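PDB 2OIX: xanthomonas outer protein D from Xanthomonas euvesicatoria, which removes SUMO from conjugated proteins as a type III secreted cysteine protease of the Ulp1 family, the present chain being an inactive catalytic fragment. Local coordinates for residues S3-G8 / A136-L141; D15-R20 / L147-L152; H31-Q36 / R54-D59; Q36-L41 / D109-H114. The protein carries 1 engineered substitution. All coordinates share one frame; numbering follows the deposited sequence.

In the fold
Contacts 1 and 2 both join helix 7-20, or the residues leading into it, to helix 136-153, and their centres lie about 17 Å apart. Contact 1 is at the active-site end, where Ala136 stands in for the catalytic cysteine of this inactive form. Contacts 3 and 4 share Gln36 and have centres about 10 Å apart; contact 3 joins the end of strand 30-32 to helix 46-57, and contact 4 joins helix 35-40 to helix 102-114. The two pairs are joined by a probable hydrogen bond between Asp7 OD1 and Ser35 OG, 2.6 Å, and by Leu17 CD2 lying 3.6 Å from Phe32 CZ. Contacts 2 and 4 are on opposite sides of the chain's centre, about 22 Å apart between centres.

Contact 1. Residues S3-G8 / A136-L141; sequences SWLLDG and AGDHVL. Engineered in segment 136-141: Ala136 (natural residue Cys).
Leu5 and Leu141 point at one another tip to tip, their CD1 methyls 3.6 Å apart. The Leu5 side chain leaves the extended segment with CG anti to its own carbonyl carbon (chi1 -67°), which carries CD1 over the first turn of helix 136-153. There the same methyl also rests on the backbone, 3.7 Å from Gly137 C. Because Gly137 has no side chain, the two segments come close, with the CA atoms of Leu5 and Gly137 5.5 Å apart. Asp138 flanks the leucine, Leu5 CG lying 4.3 Å from Asp138 OD2, but that carboxylate oxygen is engaged in a salt bridge with Arg171. A water spans the backbones at the N-terminal side, accepting from Leu5 N at 3.2 Å and from Gly137 N at 3.1 Å. Leu10 and Ile174 close in on Leu141, while the carbonyl of Leu5 takes a hydrogen bond from the indole of Trp76. Ala136, the engineered replacement of the catalytic cysteine, opens the helix and touches His75 and Trp76. The contact thus combines an apolar methyl junction with a water that satisfies two buried amides, holding the N-terminal segment against the helix that begins at the active site.

Contact 2. Residues D15-R20 / L147-L152; sequences DDLARR and LAHRVL
Leu17 and Ala148 mark the nearest backbone approach of the two helical segments 15-20 and 147-152, with their CA atoms 9.1 Å apart, so side chains must bridge the space between them. Leu17 does most of this. Its CG is anti to the backbone N (chi1 -176°), which sends the branch straight across to the other helix, where the two methyls part company. CD2 approaches Ala148 CB at 4.4 Å, a loose apolar touch, and CD1 comes to 4.3 Å from His149 CE1, meeting the imidazole obliquely. Deeper in, Ala148 leans on Leu30 of the edge strand 30-32, and Leu17 also packs against Ile144, one helical turn before Ala148. In the Ulp1-type protease domain this packs the N-terminal helix 7-20 against helix 136-153, which begins at the engineered Ala136.

Beside the leucine, polar bonds join the helices outside the contact itself. Arg20 folds back along its own helix, and its NE donates to Asp16 OD2 at 3.1 Å in a salt bridge with an N-H...O angle of 156°. The oxygen lies close to the guanidinium plane, yet it is met from above the carboxylate plane, 51° out of it. NH2 of the same arginine forms a second salt bridge with Glu145 of helix 136-153. His149 ND1 is hydrogen-bonded to the carbonyl of Glu145, and its NE2 lies 5.1 Å from Arg20 NH1, too far for a bond.

The chemistry is that of a small leucine-alanine patch beside a guanidinium held by Asp16 from its own helix and by Glu145 from the other.

Contact 3. Residues H31-Q36 / R54-D59; sequences HFADSQ and RLLAGD
Leu56 reaches from helix 46-57 into the angle between His31 and Ala33. From CB, the first torsion (chi1 -63°) sets CG anti to the carbonyl carbon, turning the branch towards strand 30-32. CG lies beside helix 35-40, 3.9 Å from Val37 CG1. Beyond it the methyls diverge: CD1 heads for Leu41 CD1, also 3.9 Å away, whereas CD2 meets the end of the strand and the residue after it. That methyl presses on Ala33 CB at 3.3 Å, tighter than ordinary van der Waals packing, and meets the His31 imidazole at its edge, near the ring plane, 3.9 Å from NE2. The side chains of His31 and Leu56 cross at about a right angle. Leu55 O is equally distant from His31 NE2, without a hydrogen bond between them.

Strand 30-32 pairs in parallel with strand 64-71, and helices 35-40 and 46-57 form the connection, as in a beta-alpha-beta crossover; Leu56 packs the second connecting helix, 46-57, back against the end of the strand where the crossover starts. Ahead of helix 35-40, Asp34 is the N-cap, its OD2 accepting from Gln36 N at 3.0 Å and also from Val37 N. Its other oxygen, OD1, forms a salt bridge with Arg11. Across the two segments no hydrogen bond forms: the contact is methyl packing on Ala33 and the imidazole edge, while polar bonds fix the turn beside it.

Contact 4. Residues Q36-L41 / D109-H114; sequences QVVTML and DMAAYH
The carbonyl oxygen of Leu41 sits over one face of the His114 imidazole, 3.3 Å above the plane and centred on the ring. On the opposite face lies Tyr113 CD2, 3.7 Å above the plane and likewise over the centre; the tyrosine turns its edge to the imidazole, with His114 CE1 in the plane of the phenol ring. Contact of an oxygen with the ring in this way would be more favourable if His114 were protonated. Leu41 O has a proper donor elsewhere, Gln49 NE2 of helix 46-57.

These residues lie where helices 35-40 and 102-114 meet on one side of the mixed sheet of the Ulp1-type protease domain. Strand 64-71 forms the floor, with Val38 and Ala111 both resting on Ile69.

Away from the ring the contact is apolar. Leu41 CB meets His114 CB at 3.8 Å, and chi1 of -67°, with CG anti to the carbonyl carbon, directs the leucine tip to Ala111. There CD1 is 4.2 Å from Ala111 CB and 3.9 Å from Ala111 O. Val38 CG1 approaches the same alanine methyl, Ala111 CB, from the preceding turn at 4.4 Å, and Ala52 of helix 46-57 packs against Leu41.

Contact 1. Residues S3-G8 / A136-L141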
loop_
_atom_site.group_PDB
_atom_site.type_symbol
_atom_site.label_atom_id
_atom_site.label_comp_id
_atom_site.label_asym_id
_atom_site.label_seq_id
_atom_site.Cartn_x
_atom_site.Cartn_y
_atom_site.Cartn_z
ATOM N N SER A 3 -13.108 9.147 13.340
ATOM C CA SER A 3 -12.142 10.120 12.852
ATOM C C SER A 3 -11.343 9.458 11.732
ATOM O O SER A 3 -11.370 8.230 11.591
ATOM C CB SER A 3 -11.204 10.558 13.981
ATOM O OG SER A 3 -10.300 9.516 14.344
ATOM N N TRP A 4 -10.629 10.252 10.943
ATOM C CA TRP A 4 -9.841 9.682 9.863
ATOM C C TRP A 4 -8.357 9.566 10.201
ATOM O O TRP A 4 -7.841 10.298 11.052
ATOM C CB TRP A 4 -10.092 10.408 8.533
ATOM C CG TRP A 4 -9.613 11.833 8.459
ATOM C CD1 TRP A 4 -8.410 12.278 7.953
ATOM C CD2 TRP A 4 -10.332 13.009 8.870
ATOM N NE1 TRP A 4 -8.344 13.656 8.034
ATOM C CE2 TRP A 4 -9.503 14.127 8.598
ATOM C CE3 TRP A 4 -11.592 13.227 9.451
ATOM C CZ2 TRP A 4 -9.896 15.437 8.883
ATOM C CZ3 TRP A 4 -11.984 14.534 9.732
ATOM C CH2 TRP A 4 -11.135 15.622 9.450
ATOM N N LEU A 5 -7.699 8.603 9.563
ATOM C CA LEU A 5 -6.267 8.380 9.731
ATOM C C LEU A 5 -5.453 9.367 8.897
ATOM O O LEU A 5 -5.810 9.644 7.752
ATOM C CB LEU A 5 -5.890 6.940 9.340
ATOM C CG LEU A 5 -6.413 5.783 10.200
ATOM C CD1 LEU A 5 -5.637 4.494 9.854
ATOM C CD2 LEU A 5 -6.385 6.035 11.698
ATOM N N LEU A 6 -4.383 9.909 9.491
ATOM C CA LEU A 6 -3.425 10.796 8.799
ATOM C C LEU A 6 -2.217 9.989 8.301
ATOM O O LEU A 6 -2.061 8.835 8.683
ATOM C CB LEU A 6 -2.944 11.888 9.752
ATOM C CG LEU A 6 -4.020 12.692 10.499
ATOM C CD1 LEU A 6 -3.390 13.796 11.354
ATOM C CD2 LEU A 6 -5.025 13.302 9.556
ATOM N N ASP A 7 -1.374 10.599 7.480
ATOM C CA ASP A 7 -0.149 9.953 6.971
ATOM C C ASP A 7 0.652 9.344 8.133
ATOM O O ASP A 7 1.154 8.234 8.010
ATOM C CB ASP A 7 0.741 10.974 6.245
ATOM C CG ASP A 7 0.096 11.536 4.970
ATOM O OD1 ASP A 7 0.158 10.882 3.892
ATOM O OD2 ASP A 7 -0.447 12.671 5.045
ATOM N N GLY A 8 0.790 10.121 9.226
ATOM C CA GLY A 8 1.505 9.710 10.444
ATOM C C GLY A 8 0.976 8.474 11.158
ATOM O O GLY A 8 1.741 7.734 11.771
ATOM N N ALA A 136 -11.475 4.389 5.380
ATOM C CA ALA A 136 -10.628 4.011 4.243
ATOM C C ALA A 136 -9.247 3.603 4.794
ATOM O O ALA A 136 -8.697 2.571 4.412
ATOM C CB ALA A 136 -10.544 5.138 3.209
ATOM N N GLY A 137 -8.746 4.369 5.767
ATOM C CA GLY A 137 -7.455 4.121 6.418
ATOM C C GLY A 137 -7.303 2.757 7.065
ATOM O O GLY A 137 -6.260 2.104 6.911
ATOM N N ASP A 138 -8.319 2.353 7.824
ATOM C CA ASP A 138 -8.370 1.046 8.443
ATOM C C ASP A 138 -8.258 -0.061 7.374
ATOM O O ASP A 138 -7.549 -1.062 7.565
ATOM C CB ASP A 138 -9.677 0.894 9.236
ATOM C CG ASP A 138 -9.894 2.018 10.306
ATOM O OD1 ASP A 138 -10.201 1.704 11.494
ATOM O OD2 ASP A 138 -9.866 3.219 9.967
ATOM N N HIS A 139 -8.981 0.114 6.273
ATOM C CA HIS A 139 -9.023 -0.883 5.202
ATOM C C HIS A 139 -7.631 -1.047 4.534
ATOM O O HIS A 139 -7.181 -2.177 4.275
ATOM C CB HIS A 139 -10.110 -0.537 4.178
ATOM C CG HIS A 139 -11.495 -0.919 4.604
ATOM N ND1 HIS A 139 -12.286 -0.092 5.368
ATOM C CD2 HIS A 139 -12.242 -2.023 4.351
ATOM C CE1 HIS A 139 -13.458 -0.668 5.582
ATOM N NE2 HIS A 139 -13.455 -1.849 4.992
ATOM N N VAL A 140 -6.950 0.075 4.323
ATOM C CA VAL A 140 -5.573 0.067 3.847
ATOM C C VAL A 140 -4.625 -0.660 4.815
ATOM O O VAL A 140 -3.933 -1.592 4.370
ATOM C CB VAL A 140 -5.050 1.460 3.439
ATOM C CG1 VAL A 140 -3.558 1.365 3.106
ATOM C CG2 VAL A 140 -5.804 1.953 2.206
ATOM N N LEU A 141 -4.701 -0.354 6.127
ATOM C CA LEU A 141 -3.783 -0.936 7.093
ATOM C C LEU A 141 -3.993 -2.435 7.151
ATOM O O LEU A 141 -3.037 -3.217 7.128
ATOM C CB LEU A 141 -3.970 -0.311 8.499
ATOM C CG LEU A 141 -3.407 1.110 8.537
ATOM C CD1 LEU A 141 -3.332 1.714 9.854
ATOM C CD2 LEU A 141 -1.959 1.136 7.912
HETATM O O HOH W 1 -9.396 6.874 7.411
#

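Contact 2. Residues D15-R20 / L147-L152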
loop_
_atom_site.group_PDB
_atom_site.type_symbol
_atom_site.label_atom_id
_atom_site.label_comp_id
_atom_site.label_asym_id
_atom_site.label_seq_id
_atom_site.Cartn_x
_atom_site.Cartn_y
_atom_site.Cartn_z
ATOM N N ASP A 15 5.510 1.075 10.472
ATOM C CA ASP A 15 6.745 0.987 11.263
ATOM C C ASP A 15 6.647 -0.143 12.280
ATOM O O ASP A 15 7.545 -0.986 12.353
ATOM C CB ASP A 15 7.052 2.306 11.995
ATOM C CG ASP A 15 7.702 3.349 11.087
ATOM O OD1 ASP A 15 7.960 3.048 9.908
ATOM O OD2 ASP A 15 7.970 4.485 11.552
ATOM N N ASP A 16 5.560 -0.163 13.057
ATOM C CA ASP A 16 5.353 -1.190 14.075
ATOM C C ASP A 16 5.216 -2.585 13.455
ATOM O O ASP A 16 5.823 -3.548 13.958
ATOM C CB ASP A 16 4.142 -0.847 14.940
ATOM C CG ASP A 16 3.843 -1.912 15.972
ATOM O OD1 ASP A 16 4.657 -2.087 16.909
ATOM O OD2 ASP A 16 2.794 -2.579 15.850
ATOM N N LEU A 17 4.431 -2.695 12.377
ATOM C CA LEU A 17 4.324 -3.939 11.605
ATOM C C LEU A 17 5.690 -4.480 11.196
ATOM O O LEU A 17 5.991 -5.655 11.428
ATOM C CB LEU A 17 3.502 -3.734 10.310
ATOM C CG LEU A 17 3.257 -4.997 9.473
ATOM C CD1 LEU A 17 2.597 -6.152 10.287
ATOM C CD2 LEU A 17 2.411 -4.608 8.281
ATOM N N ALA A 18 6.499 -3.620 10.571
ATOM C CA ALA A 18 7.837 -3.978 10.136
ATOM C C ALA A 18 8.689 -4.531 11.295
ATOM O O ALA A 18 9.455 -5.475 11.106
ATOM C CB ALA A 18 8.525 -2.778 9.458
ATOM N N ARG A 19 8.528 -3.963 12.491
ATOM C CA ARG A 19 9.229 -4.453 13.677
ATOM C C ARG A 19 8.706 -5.825 14.085
ATOM O O ARG A 19 9.493 -6.711 14.462
ATOM C CB ARG A 19 9.073 -3.477 14.837
ATOM C CG ARG A 19 9.865 -2.192 14.658
ATOM C CD ARG A 19 9.510 -1.169 15.743
ATOM N NE ARG A 19 9.507 0.199 15.202
ATOM C CZ ARG A 19 8.576 1.120 15.470
ATOM N NH1 ARG A 19 7.539 0.832 16.261
ATOM N NH2 ARG A 19 8.675 2.332 14.933
ATOM N N ARG A 20 7.381 -5.998 14.014
ATOM C CA ARG A 20 6.773 -7.270 14.353
ATOM C C ARG A 20 7.227 -8.387 13.411
ATOM O O ARG A 20 7.451 -9.500 13.858
ATOM C CB ARG A 20 5.248 -7.166 14.474
ATOM C CG ARG A 20 4.795 -6.314 15.667
ATOM C CD ARG A 20 3.287 -6.336 15.837
ATOM N NE ARG A 20 2.584 -5.494 14.868
ATOM C CZ ARG A 20 1.753 -5.928 13.918
ATOM N NH1 ARG A 20 1.486 -7.231 13.765
ATOM N NH2 ARG A 20 1.198 -5.042 13.095
ATOM N N LEU A 147 -1.882 -9.039 3.605
ATOM C CA LEU A 147 -1.035 -9.391 2.467
ATOM C C LEU A 147 0.451 -9.656 2.881
ATOM O O LEU A 147 1.077 -10.616 2.380
ATOM C CB LEU A 147 -1.151 -8.314 1.391
ATOM C CG LEU A 147 -2.459 -8.148 0.596
ATOM C CD1 LEU A 147 -2.171 -7.035 -0.540
ATOM C CD2 LEU A 147 -2.836 -9.467 -0.112
ATOM N N ALA A 148 0.989 -8.833 3.784
ATOM C CA ALA A 148 2.317 -9.088 4.391
ATOM C C ALA A 148 2.428 -10.488 4.982
ATOM O O ALA A 148 3.404 -11.192 4.732
ATOM C CB ALA A 148 2.682 -8.017 5.442
ATOM N N HIS A 149 1.441 -10.901 5.773
ATOM C CA HIS A 149 1.491 -12.260 6.315
ATOM C C HIS A 149 1.426 -13.371 5.240
ATOM O O HIS A 149 2.055 -14.440 5.388
ATOM C CB HIS A 149 0.451 -12.432 7.423
ATOM C CG HIS A 149 0.873 -11.816 8.728
ATOM N ND1 HIS A 149 0.762 -10.467 8.983
ATOM C CD2 HIS A 149 1.416 -12.367 9.844
ATOM C CE1 HIS A 149 1.228 -10.209 10.195
ATOM N NE2 HIS A 149 1.623 -11.344 10.742
ATOM N N ARG A 150 0.702 -13.114 4.150
ATOM C CA ARG A 150 0.668 -14.073 3.044
ATOM C C ARG A 150 2.030 -14.177 2.346
ATOM O O ARG A 150 2.404 -15.249 1.883
ATOM C CB ARG A 150 -0.443 -13.704 2.052
ATOM C CG ARG A 150 -1.827 -13.808 2.712
ATOM C CD ARG A 150 -2.957 -13.609 1.696
ATOM N NE ARG A 150 -4.266 -13.619 2.365
ATOM C CZ ARG A 150 -5.412 -13.245 1.802
ATOM N NH1 ARG A 150 -5.435 -12.861 0.574
ATOM N NH2 ARG A 150 -6.577 -13.254 2.484
ATOM N N VAL A 151 2.777 -13.084 2.283
ATOM C CA VAL A 151 4.125 -13.153 1.681
ATOM C C VAL A 151 4.982 -14.028 2.623
ATOM O O VAL A 151 5.661 -14.944 2.181
ATOM C CB VAL A 151 4.739 -11.777 1.446
ATOM C CG1 VAL A 151 6.197 -11.920 1.002
ATOM C CG2 VAL A 151 3.880 -10.949 0.377
ATOM N N LEU A 152 4.892 -13.779 3.929
ATOM C CA LEU A 152 5.692 -14.509 4.908
ATOM C C LEU A 152 5.417 -15.997 4.871
ATOM O O LEU A 152 6.341 -16.812 4.993
ATOM C CB LEU A 152 5.375 -14.003 6.314
ATOM C CG LEU A 152 6.261 -12.929 6.963
ATOM C CD1 LEU A 152 6.849 -11.875 6.010
ATOM C CD2 LEU A 152 5.510 -12.271 8.110
#

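Contact 3. Residues H31-Q36 / R54-D59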
loop_
_atom_site.group_PDB
_atom_site.type_symbol
_atom_site.label_atom_id
_atom_site.label_comp_id
_atom_site.label_asym_id
_atom_site.label_seq_id
_atom_site.Cartn_x
_atom_site.Cartn_y
_atom_site.Cartn_z
ATOM N N HIS A 31 8.444 -3.913 1.346
ATOM C CA HIS A 31 8.706 -2.487 1.650
ATOM C C HIS A 31 7.376 -1.741 1.882
ATOM O O HIS A 31 6.527 -1.714 0.985
ATOM C CB HIS A 31 9.481 -1.814 0.529
ATOM C CG HIS A 31 9.785 -0.372 0.801
ATOM N ND1 HIS A 31 10.787 0.022 1.660
ATOM C CD2 HIS A 31 9.198 0.768 0.353
ATOM C CE1 HIS A 31 10.817 1.342 1.722
ATOM N NE2 HIS A 31 9.855 1.820 0.948
ATOM N N PHE A 32 7.186 -1.199 3.091
ATOM C CA PHE A 32 6.003 -0.403 3.395
ATOM C C PHE A 32 6.318 1.044 3.107
ATOM O O PHE A 32 7.121 1.706 3.810
ATOM C CB PHE A 32 5.554 -0.618 4.859
ATOM C CG PHE A 32 5.363 -2.063 5.203
ATOM C CD1 PHE A 32 4.630 -2.903 4.359
ATOM C CD2 PHE A 32 5.923 -2.596 6.363
ATOM C CE1 PHE A 32 4.449 -4.246 4.666
ATOM C CE2 PHE A 32 5.748 -3.961 6.675
ATOM C CZ PHE A 32 5.004 -4.783 5.817
ATOM N N ALA A 33 5.770 1.536 2.014
ATOM C CA ALA A 33 6.099 2.918 1.685
ATOM C C ALA A 33 5.426 3.939 2.600
ATOM O O ALA A 33 4.323 3.728 3.183
ATOM C CB ALA A 33 5.851 3.244 0.208
ATOM N N ASP A 34 6.161 5.026 2.805
ATOM C CA ASP A 34 5.644 6.193 3.499
ATOM C C ASP A 34 4.745 6.912 2.496
ATOM O O ASP A 34 5.157 7.169 1.357
ATOM C CB ASP A 34 6.807 7.116 3.871
ATOM C CG ASP A 34 6.337 8.377 4.524
ATOM O OD1 ASP A 34 6.207 8.401 5.774
ATOM O OD2 ASP A 34 6.078 9.353 3.809
ATOM N N SER A 35 3.545 7.286 2.911
ATOM C CA SER A 35 2.527 7.845 2.019
ATOM C C SER A 35 2.869 9.222 1.461
ATOM O O SER A 35 2.454 9.565 0.364
ATOM C CB SER A 35 1.149 7.847 2.702
ATOM O OG SER A 35 1.189 8.526 3.936
ATOM N N GLN A 36 3.682 9.985 2.187
ATOM C CA GLN A 36 4.042 11.307 1.755
ATOM C C GLN A 36 5.071 11.159 0.651
ATOM O O GLN A 36 5.073 11.927 -0.274
ATOM C CB GLN A 36 4.617 12.122 2.904
ATOM C CG GLN A 36 3.589 12.425 3.977
ATOM C CD GLN A 36 4.059 13.440 4.988
ATOM O OE1 GLN A 36 4.106 14.611 4.700
ATOM N NE2 GLN A 36 4.320 12.994 6.209
ATOM N N ARG A 54 13.921 7.321 -5.977
ATOM C CA ARG A 54 15.035 6.566 -5.361
ATOM C C ARG A 54 14.588 5.727 -4.175
ATOM O O ARG A 54 15.032 4.578 -4.010
ATOM C CB ARG A 54 16.129 7.514 -4.871
ATOM C CG ARG A 54 16.748 8.391 -5.938
ATOM C CD ARG A 54 17.840 9.294 -5.325
ATOM N NE ARG A 54 18.069 10.492 -6.136
ATOM C CZ ARG A 54 17.875 11.737 -5.707
ATOM N NH1 ARG A 54 17.479 11.975 -4.452
ATOM N NH2 ARG A 54 18.107 12.753 -6.532
ATOM N N LEU A 55 13.735 6.327 -3.337
ATOM C CA LEU A 55 13.260 5.709 -2.115
ATOM C C LEU A 55 12.285 4.587 -2.375
ATOM O O LEU A 55 12.146 3.717 -1.536
ATOM C CB LEU A 55 12.610 6.741 -1.190
ATOM C CG LEU A 55 13.583 7.715 -0.518
ATOM C CD1 LEU A 55 12.817 8.867 0.075
ATOM C CD2 LEU A 55 14.395 7.014 0.559
ATOM N N LEU A 56 11.632 4.601 -3.543
ATOM C CA LEU A 56 10.589 3.611 -3.830
ATOM C C LEU A 56 10.884 2.674 -4.975
ATOM O O LEU A 56 10.245 1.611 -5.096
ATOM C CB LEU A 56 9.257 4.311 -4.103
ATOM C CG LEU A 56 8.653 5.124 -2.949
ATOM C CD1 LEU A 56 7.396 5.734 -3.515
ATOM C CD2 LEU A 56 8.317 4.349 -1.634
ATOM N N ALA A 57 11.829 3.093 -5.812
ATOM C CA ALA A 57 12.238 2.340 -7.001
ATOM C C ALA A 57 13.744 2.361 -7.198
ATOM O O ALA A 57 14.220 2.179 -8.343
ATOM C CB ALA A 57 11.544 2.895 -8.232
ATOM N N GLY A 58 14.519 2.553 -6.119
ATOM C CA GLY A 58 16.003 2.520 -6.216
ATOM C C GLY A 58 16.587 1.105 -6.417
ATOM O O GLY A 58 15.821 0.141 -6.229
ATOM N N ASP A 59 17.838 0.988 -6.690
ATOM C CA ASP A 59 18.442 -0.341 -6.856
ATOM C C ASP A 59 18.576 -1.337 -5.662
ATOM O O ASP A 59 19.013 -2.555 -5.814
ATOM C CB ASP A 59 19.769 -0.112 -7.533
ATOM C CG ASP A 59 19.630 0.132 -9.091
ATOM O OD1 ASP A 59 18.529 0.064 -9.679
ATOM O OD2 ASP A 59 20.626 0.407 -9.735
#

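Contact 4. Residues Q36-L41 / D109-H114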
loop_
_atom_site.group_PDB
_atom_site.type_symbol
_atom_site.label_atom_id
_atom_site.label_comp_id
_atom_site.label_asym_id
_atom_site.label_seq_id
_atom_site.Cartn_x
_atom_site.Cartn_y
_atom_site.Cartn_z
ATOM N N GLN A 36 3.682 9.985 2.187
ATOM C CA GLN A 36 4.042 11.307 1.755
ATOM C C GLN A 36 5.071 11.159 0.651
ATOM O O GLN A 36 5.073 11.927 -0.274
ATOM C CB GLN A 36 4.617 12.122 2.904
ATOM C CG GLN A 36 3.589 12.425 3.977
ATOM C CD GLN A 36 4.059 13.440 4.988
ATOM O OE1 GLN A 36 4.106 14.611 4.700
ATOM N NE2 GLN A 36 4.320 12.994 6.209
ATOM N N VAL A 37 5.944 10.154 0.784
ATOM C CA VAL A 37 6.874 9.833 -0.281
ATOM C C VAL A 37 6.125 9.395 -1.531
ATOM O O VAL A 37 6.560 9.738 -2.652
ATOM C CB VAL A 37 7.947 8.819 0.137
ATOM C CG1 VAL A 37 8.894 8.471 -1.058
ATOM C CG2 VAL A 37 8.795 9.389 1.307
ATOM N N VAL A 38 5.048 8.598 -1.356
ATOM C CA VAL A 38 4.193 8.223 -2.516
ATOM C C VAL A 38 3.671 9.502 -3.258
ATOM O O VAL A 38 3.772 9.639 -4.484
ATOM C CB VAL A 38 3.008 7.264 -2.086
ATOM C CG1 VAL A 38 2.221 6.892 -3.310
ATOM C CG2 VAL A 38 3.597 5.994 -1.519
ATOM N N THR A 39 3.139 10.442 -2.498
ATOM C CA THR A 39 2.601 11.688 -3.025
ATOM C C THR A 39 3.686 12.449 -3.823
ATOM O O THR A 39 3.438 12.997 -4.896
ATOM C CB THR A 39 2.022 12.532 -1.861
ATOM O OG1 THR A 39 0.965 11.794 -1.222
ATOM C CG2 THR A 39 1.487 13.887 -2.349
ATOM N N MET A 40 4.909 12.425 -3.317
ATOM C CA MET A 40 6.020 13.121 -3.934
ATOM C C MET A 40 6.459 12.620 -5.323
ATOM O O MET A 40 7.127 13.353 -6.053
ATOM C CB MET A 40 7.209 13.109 -2.988
ATOM C CG MET A 40 7.171 14.182 -1.897
ATOM S SD MET A 40 8.410 13.663 -0.696
ATOM C CE MET A 40 9.890 13.653 -1.752
ATOM N N LEU A 41 6.099 11.386 -5.695
ATOM C CA LEU A 41 6.377 10.897 -7.068
ATOM C C LEU A 41 5.804 11.865 -8.123
ATOM O O LEU A 41 6.363 12.039 -9.230
ATOM C CB LEU A 41 5.817 9.475 -7.262
ATOM C CG LEU A 41 6.427 8.288 -6.488
ATOM C CD1 LEU A 41 5.497 7.057 -6.608
ATOM C CD2 LEU A 41 7.860 7.926 -6.904
ATOM N N ASP A 109 -2.607 5.489 -10.623
ATOM C CA ASP A 109 -2.063 5.363 -11.951
ATOM C C ASP A 109 -0.868 6.273 -12.129
ATOM O O ASP A 109 0.108 5.909 -12.778
ATOM C CB ASP A 109 -3.125 5.686 -13.004
ATOM C CG ASP A 109 -4.089 4.537 -13.215
ATOM O OD1 ASP A 109 -3.799 3.421 -12.723
ATOM O OD2 ASP A 109 -5.129 4.749 -13.873
ATOM N N MET A 110 -0.944 7.455 -11.530
ATOM C CA MET A 110 0.193 8.396 -11.592
ATOM C C MET A 110 1.361 7.819 -10.806
ATOM O O MET A 110 2.486 7.870 -11.274
ATOM C CB MET A 110 -0.176 9.745 -10.977
ATOM C CG MET A 110 -1.122 10.609 -11.846
ATOM S SD MET A 110 -0.605 10.745 -13.579
ATOM C CE MET A 110 0.961 11.635 -13.471
ATOM N N ALA A 111 1.082 7.245 -9.630
ATOM C CA ALA A 111 2.113 6.569 -8.844
ATOM C C ALA A 111 2.782 5.471 -9.689
ATOM O O ALA A 111 4.017 5.449 -9.803
ATOM C CB ALA A 111 1.549 5.987 -7.523
ATOM N N ALA A 112 1.969 4.605 -10.305
ATOM C CA ALA A 112 2.475 3.523 -11.179
ATOM C C ALA A 112 3.268 4.105 -12.304
ATOM O O ALA A 112 4.367 3.667 -12.593
ATOM C CB ALA A 112 1.335 2.665 -11.722
ATOM N N TYR A 113 2.722 5.129 -12.936
ATOM C CA TYR A 113 3.442 5.790 -14.032
ATOM C C TYR A 113 4.831 6.309 -13.609
ATOM O O TYR A 113 5.822 6.078 -14.288
ATOM C CB TYR A 113 2.620 6.960 -14.552
ATOM C CG TYR A 113 3.352 7.794 -15.573
ATOM C CD1 TYR A 113 3.428 7.387 -16.901
ATOM C CD2 TYR A 113 3.936 9.020 -15.216
ATOM C CE1 TYR A 113 4.094 8.152 -17.840
ATOM C CE2 TYR A 113 4.599 9.793 -16.149
ATOM C CZ TYR A 113 4.674 9.355 -17.451
ATOM O OH TYR A 113 5.337 10.126 -18.362
ATOM N N HIS A 114 4.888 7.015 -12.479
ATOM C CA HIS A 114 6.160 7.568 -11.986
ATOM C C HIS A 114 7.120 6.526 -11.398
ATOM O O HIS A 114 8.279 6.836 -11.145
ATOM C CB HIS A 114 5.904 8.668 -10.965
ATOM C CG HIS A 114 5.337 9.914 -11.560
ATOM N ND1 HIS A 114 5.998 10.645 -12.521
ATOM C CD2 HIS A 114 4.186 10.576 -11.307
ATOM C CE1 HIS A 114 5.262 11.689 -12.858
ATOM N NE2 HIS A 114 4.154 11.665 -12.139
#